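Local coordinates for tryptophanyl-tRNA synthetase (Thermus thermophilus, PDB 2EL7), which probably catalyses the ATP-dependent attachment of tryptophan to its cognate tRNA, as a homodimeric class I aminoacyl-tRNA synthetase, at residues I14-Y19 against T203-L207; P185-I190 against T242-Y246. All blocks are in the same frame, centred on the assembly; numbering follows the deposited sequence.

Contact 1 of 2, residues I14-Y19 against T203-L207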
loop_
_atom_site.group_PDB
_atom_site.type_symbol
_atom_site.label_atom_id
_atom_site.label_comp_id
_atom_site.label_asym_id
_atom_site.label_seq_id
_atom_site.Cartn_x
_atom_site.Cartn_y
_atom_site.Cartn_z
ATOM N N ILE A 14 -3.849 -23.783 17.016
ATOM C CA ILE A 14 -5.244 -23.537 17.356
ATOM C C ILE A 14 -5.519 -24.236 18.691
ATOM O O ILE A 14 -5.219 -25.426 18.836
ATOM C CB ILE A 14 -6.209 -24.131 16.270
ATOM C CG1 ILE A 14 -5.698 -23.796 14.862
ATOM C CG2 ILE A 14 -7.637 -23.602 16.471
ATOM C CD1 ILE A 14 -5.350 -22.331 14.650
ATOM N N HIS A 15 -6.072 -23.512 19.663
ATOM C CA HIS A 15 -6.388 -24.126 20.953
ATOM C C HIS A 15 -7.902 -24.267 21.133
ATOM O O HIS A 15 -8.673 -23.771 20.309
ATOM C CB HIS A 15 -5.744 -23.351 22.110
ATOM C CG HIS A 15 -6.011 -21.881 22.089
ATOM N ND1 HIS A 15 -7.276 -21.353 22.225
ATOM C CD2 HIS A 15 -5.169 -20.821 22.003
ATOM C CE1 HIS A 15 -7.204 -20.033 22.231
ATOM N NE2 HIS A 15 -5.937 -19.684 22.098
ATOM N N ILE A 16 -8.333 -24.952 22.189
ATOM C CA ILE A 16 -9.756 -25.183 22.380
ATOM C C ILE A 16 -10.520 -23.906 22.612
ATOM O O ILE A 16 -11.762 -23.893 22.583
ATOM C CB ILE A 16 -10.021 -26.157 23.556
ATOM C CG1 ILE A 16 -9.593 -25.532 24.879
ATOM C CG2 ILE A 16 -9.286 -27.477 23.311
ATOM C CD1 ILE A 16 -10.011 -26.356 26.071
ATOM N N GLY A 17 -9.768 -22.836 22.858
ATOM C CA GLY A 17 -10.369 -21.534 23.072
ATOM C C GLY A 17 -10.822 -21.027 21.716
ATOM O O GLY A 17 -11.952 -20.565 21.561
ATOM N N ASN A 18 -9.931 -21.121 20.729
ATOM C CA ASN A 18 -10.244 -20.703 19.354
ATOM C C ASN A 18 -11.382 -21.595 18.848
ATOM O O ASN A 18 -12.374 -21.134 18.284
ATOM C CB ASN A 18 -9.039 -20.926 18.421
ATOM C CG ASN A 18 -7.805 -20.126 18.826
ATOM O OD1 ASN A 18 -6.669 -20.649 18.810
ATOM N ND2 ASN A 18 -8.007 -18.853 19.174
ATOM N N TYR A 19 -11.218 -22.892 19.065
ATOM C CA TYR A 19 -12.176 -23.864 18.592
ATOM C C TYR A 19 -13.596 -23.665 19.090
ATOM O O TYR A 19 -14.508 -23.470 18.281
ATOM C CB TYR A 19 -11.694 -25.268 18.927
ATOM C CG TYR A 19 -12.629 -26.333 18.438
ATOM C CD1 TYR A 19 -12.912 -26.466 17.082
ATOM C CD2 TYR A 19 -13.250 -27.203 19.331
ATOM C CE1 TYR A 19 -13.801 -27.446 16.626
ATOM C CE2 TYR A 19 -14.131 -28.184 18.889
ATOM C CZ TYR A 19 -14.404 -28.298 17.536
ATOM O OH TYR A 19 -15.297 -29.254 17.109
ATOM N N THR A 203 -2.453 -22.846 27.166
ATOM C CA THR A 203 -3.394 -23.516 26.283
ATOM C C THR A 203 -3.361 -25.020 26.178
ATOM O O THR A 203 -2.461 -25.687 26.670
ATOM C CB THR A 203 -3.227 -23.002 24.835
ATOM O OG1 THR A 203 -1.997 -23.511 24.300
ATOM C CG2 THR A 203 -3.209 -21.472 24.792
ATOM N N ILE A 204 -4.383 -25.527 25.504
ATOM C CA ILE A 204 -4.539 -26.932 25.201
ATOM C C ILE A 204 -4.795 -26.902 23.695
ATOM O O ILE A 204 -5.870 -26.484 23.246
ATOM C CB ILE A 204 -5.751 -27.546 25.925
ATOM C CG1 ILE A 204 -5.494 -27.570 27.433
ATOM C CG2 ILE A 204 -5.971 -28.983 25.440
ATOM C CD1 ILE A 204 -6.589 -28.247 28.257
ATOM N N GLY A 205 -3.794 -27.310 22.918
ATOM C CA GLY A 205 -3.920 -27.293 21.471
ATOM C C GLY A 205 -4.743 -28.439 20.919
ATOM O O GLY A 205 -4.787 -29.523 21.508
ATOM N N LEU A 206 -5.397 -28.214 19.783
ATOM C CA LEU A 206 -6.216 -29.255 19.169
ATOM C C LEU A 206 -5.347 -30.400 18.677
ATOM O O LEU A 206 -5.802 -31.541 18.611
ATOM C CB LEU A 206 -7.018 -28.703 17.983
ATOM C CG LEU A 206 -7.720 -27.358 18.159
ATOM C CD1 LEU A 206 -8.598 -27.130 16.942
ATOM C CD2 LEU A 206 -8.556 -27.333 19.437
ATOM N N LEU A 207 -4.099 -30.097 18.331
ATOM C CA LEU A 207 -3.194 -31.116 17.817
ATOM C C LEU A 207 -2.050 -31.418 18.772
ATOM O O LEU A 207 -1.132 -32.167 18.436
ATOM C CB LEU A 207 -2.640 -30.681 16.455
ATOM C CG LEU A 207 -3.682 -30.387 15.360
ATOM C CD1 LEU A 207 -2.940 -30.109 14.057
ATOM C CD2 LEU A 207 -4.655 -31.569 15.166
HETATM O O HOH W 1 -2.632 -27.606 18.253
#

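Contact 2 of 2, residues P185-I190 against T242-Y246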
loop_
_atom_site.group_PDB
_atom_site.type_symbol
_atom_site.label_atom_id
_atom_site.label_comp_id
_atom_site.label_asym_id
_atom_site.label_seq_id
_atom_site.Cartn_x
_atom_site.Cartn_y
_atom_site.Cartn_z
ATOM N N PRO A 185 -18.183 -19.501 24.477
ATOM C CA PRO A 185 -17.600 -19.571 25.816
ATOM C C PRO A 185 -16.290 -18.799 25.922
ATOM O O PRO A 185 -15.500 -18.751 24.972
ATOM C CB PRO A 185 -17.373 -21.068 26.013
ATOM C CG PRO A 185 -18.359 -21.703 25.065
ATOM C CD PRO A 185 -18.252 -20.837 23.868
ATOM N N ARG A 186 -16.058 -18.183 27.071
ATOM C CA ARG A 186 -14.800 -17.479 27.270
ATOM C C ARG A 186 -13.973 -18.516 28.039
ATOM O O ARG A 186 -14.084 -18.647 29.264
ATOM C CB ARG A 186 -15.017 -16.189 28.080
ATOM C CG ARG A 186 -16.180 -15.311 27.556
ATOM C CD ARG A 186 -16.040 -14.912 26.061
ATOM N NE ARG A 186 -17.312 -14.480 25.454
ATOM C CZ ARG A 186 -18.001 -13.390 25.806
ATOM N NH1 ARG A 186 -19.143 -13.098 25.195
ATOM N NH2 ARG A 186 -17.549 -12.587 26.764
ATOM N N VAL A 187 -13.170 -19.265 27.284
ATOM C CA VAL A 187 -12.342 -20.348 27.805
ATOM C C VAL A 187 -11.123 -19.978 28.652
ATOM O O VAL A 187 -10.202 -19.311 28.188
ATOM C CB VAL A 187 -11.876 -21.247 26.649
ATOM C CG1 VAL A 187 -11.198 -22.485 27.194
ATOM C CG2 VAL A 187 -13.079 -21.609 25.765
ATOM N N PRO A 188 -11.106 -20.426 29.917
ATOM C CA PRO A 188 -10.021 -20.175 30.873
ATOM C C PRO A 188 -8.737 -20.976 30.619
ATOM O O PRO A 188 -8.788 -22.127 30.187
ATOM C CB PRO A 188 -10.663 -20.522 32.212
ATOM C CG PRO A 188 -11.668 -21.561 31.845
ATOM C CD PRO A 188 -12.280 -20.992 30.597
ATOM N N GLY A 189 -7.592 -20.358 30.905
ATOM C CA GLY A 189 -6.310 -21.005 30.697
ATOM C C GLY A 189 -5.990 -22.096 31.701
ATOM O O GLY A 189 -6.630 -22.184 32.741
ATOM N N ILE A 190 -4.989 -22.920 31.402
ATOM C CA ILE A 190 -4.623 -24.028 32.289
ATOM C C ILE A 190 -4.131 -23.633 33.689
ATOM O O ILE A 190 -4.206 -24.426 34.626
ATOM C CB ILE A 190 -3.570 -24.947 31.624
ATOM C CG1 ILE A 190 -2.236 -24.214 31.477
ATOM C CG2 ILE A 190 -4.079 -25.410 30.264
ATOM C CD1 ILE A 190 -1.166 -25.052 30.770
ATOM N N THR A 242 -15.240 -26.733 34.314
ATOM C CA THR A 242 -15.593 -25.795 33.249
ATOM C C THR A 242 -15.297 -26.521 31.939
ATOM O O THR A 242 -16.156 -26.620 31.054
ATOM C CB THR A 242 -14.751 -24.507 33.339
ATOM O OG1 THR A 242 -15.079 -23.810 34.548
ATOM C CG2 THR A 242 -15.025 -23.598 32.158
ATOM N N TYR A 243 -14.079 -27.042 31.832
ATOM C CA TYR A 243 -13.673 -27.795 30.661
ATOM C C TYR A 243 -14.613 -28.971 30.529
ATOM O O TYR A 243 -15.127 -29.239 29.446
ATOM C CB TYR A 243 -12.259 -28.331 30.815
ATOM C CG TYR A 243 -11.161 -27.298 30.748
ATOM C CD1 TYR A 243 -9.829 -27.686 30.849
ATOM C CD2 TYR A 243 -11.440 -25.941 30.567
ATOM C CE1 TYR A 243 -8.792 -26.758 30.777
ATOM C CE2 TYR A 243 -10.399 -24.997 30.489
ATOM C CZ TYR A 243 -9.078 -25.421 30.601
ATOM O OH TYR A 243 -8.034 -24.518 30.593
ATOM N N LEU A 244 -14.842 -29.680 31.631
ATOM C CA LEU A 244 -15.728 -30.844 31.596
ATOM C C LEU A 244 -17.053 -30.492 30.923
ATOM O O LEU A 244 -17.603 -31.279 30.153
ATOM C CB LEU A 244 -15.993 -31.362 33.015
ATOM C CG LEU A 244 -16.857 -32.627 33.136
ATOM C CD1 LEU A 244 -16.081 -33.822 32.624
ATOM C CD2 LEU A 244 -17.264 -32.844 34.584
ATOM N N SER A 245 -17.551 -29.297 31.215
ATOM C CA SER A 245 -18.821 -28.815 30.665
ATOM C C SER A 245 -18.781 -28.674 29.145
ATOM O O SER A 245 -19.762 -28.956 28.444
ATOM C CB SER A 245 -19.152 -27.464 31.294
ATOM O OG SER A 245 -19.013 -27.555 32.702
ATOM N N TYR A 246 -17.632 -28.225 28.653
ATOM C CA TYR A 246 -17.414 -28.030 27.229
ATOM C C TYR A 246 -17.462 -29.325 26.437
ATOM O O TYR A 246 -17.941 -29.332 25.308
ATOM C CB TYR A 246 -16.039 -27.421 26.991
ATOM C CG TYR A 246 -15.803 -26.046 27.583
ATOM C CD1 TYR A 246 -14.502 -25.572 27.751
ATOM C CD2 TYR A 246 -16.864 -25.203 27.928
ATOM C CE1 TYR A 246 -14.256 -24.299 28.236
ATOM C CE2 TYR A 246 -16.625 -23.916 28.433
ATOM C CZ TYR A 246 -15.318 -23.475 28.582
ATOM O OH TYR A 246 -15.042 -22.220 29.102
#

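Contact 1 of 2, residues I14-Y19 against T203-L207
The HIGH motif of the class I synthetases, assigned here by sequence, meets the chain just beyond the KMSKS motif where His15 and Gly205 form a single antiparallel bridge, a non-hydrogen-bonded pair. Its two flanking bonds run from Leu206 N to Ile14 O, 2.9 Å and nearly straight at 169°, and from Ile16 N to Ile204 O, 3.1 Å and more bent. Leu206 has CG anti to its carbonyl carbon (chi1 -44°), which folds the branch back along the HIGH backbone: CD1 reaches Ile14 CG2 at 3.7 Å, while CD2 lies 3.6 Å from Ile16 N and also meets the CB of Tyr19. Beside the bridge, the His15 side chain crosses Thr203 at about a right angle, with CD2 3.5 Å from Thr203 CG2; the side chain of His15 is also touched by Met196 and Lys198 of the predicted KMSKS motif. Helix 16-33 starts here with His15 as its N-cap. In the capping box with Asn18, His15 N donates to Asn18 OD1 at 3.0 Å. A separate, weak capping bond runs from Gly17 N to His15 ND1, and the same Asn18 OD1 sits 3.3 Å above the imidazole plane, over the ring centre.

Contact 2 of 2, residues P185-I190 against T242-Y246
Residues Pro185 to Ile190 pass across helix 239-247 with their order opposed to that of the helix: Pro185 lies beside Tyr246, Val187 beside Tyr243 at a CA to CA distance of 8.1 Å, and Pro188 beside Thr242. That separation leaves the two backbones to be joined by side chains, chiefly two tyrosines one helical turn apart. Tyr243 has CG anti to its carbonyl carbon (chi1 -71°), which extends the ring along Pro188 so that the two side chains slide past each other in opposite directions. Its hydroxyl donates to Pro188 O at a short 2.5 Å, the carbonyl oxygen lying in the plane of the ring at its edge; seen from the acceptor, the donor is tilted 28° from the carbonyl plane. The flank of the ring adds an apolar touch, CE2 standing 3.9 Å from Pro188 CG, and Thr242 CG2 reaches toward that same proline carbon. Replacing Tyr243 by a phenylalanine would probably leave the carbonyl of Pro188 without its donor and let this part of the loop shift on the helix. Against the loop, Tyr246 makes packing contacts. Val187 crosses it obliquely, CG1 3.7 Å from Tyr246 CE1, Pro185 CB approaches Tyr246 CE2 at 3.8 Å, and Pro188 CD comes up near the plane of the ring to within 3.4 Å of Tyr246 OH. Thr242 O of the same helix lies over one face of the ring, offset toward its rim. Val187, predicted to bind ATP, also pairs by backbone hydrogen bonding with Met196, and Met196 touches Tyr243 as well. Here, then, the helix backs the loop that leads into the KMSKS motif, the mobile signature of class I synthetase active sites.

Overall arrangement
From the N terminus, residues 14-19, at the start of helix 16-33, meet 203-207, 184 residues further on, and contact 1 thus closes a long loop that takes in strands 37-41 to 177-179. Contact 2 opens inside that loop at 185-190 and closes outside it at 242-246, so the two cross rather than nest. Both draw on the connection between strand 177-179 and helix 210-218, one on each side of the KMSKS motif in sequence. Their centres lie about 11 Å apart and the contacts touch: Ile204 CD1 packs 3.7 Å from Tyr243 CE1, and Gly17 CA meets Val187 CG2. The connection thereby joins helix 16-33 to helix 239-247.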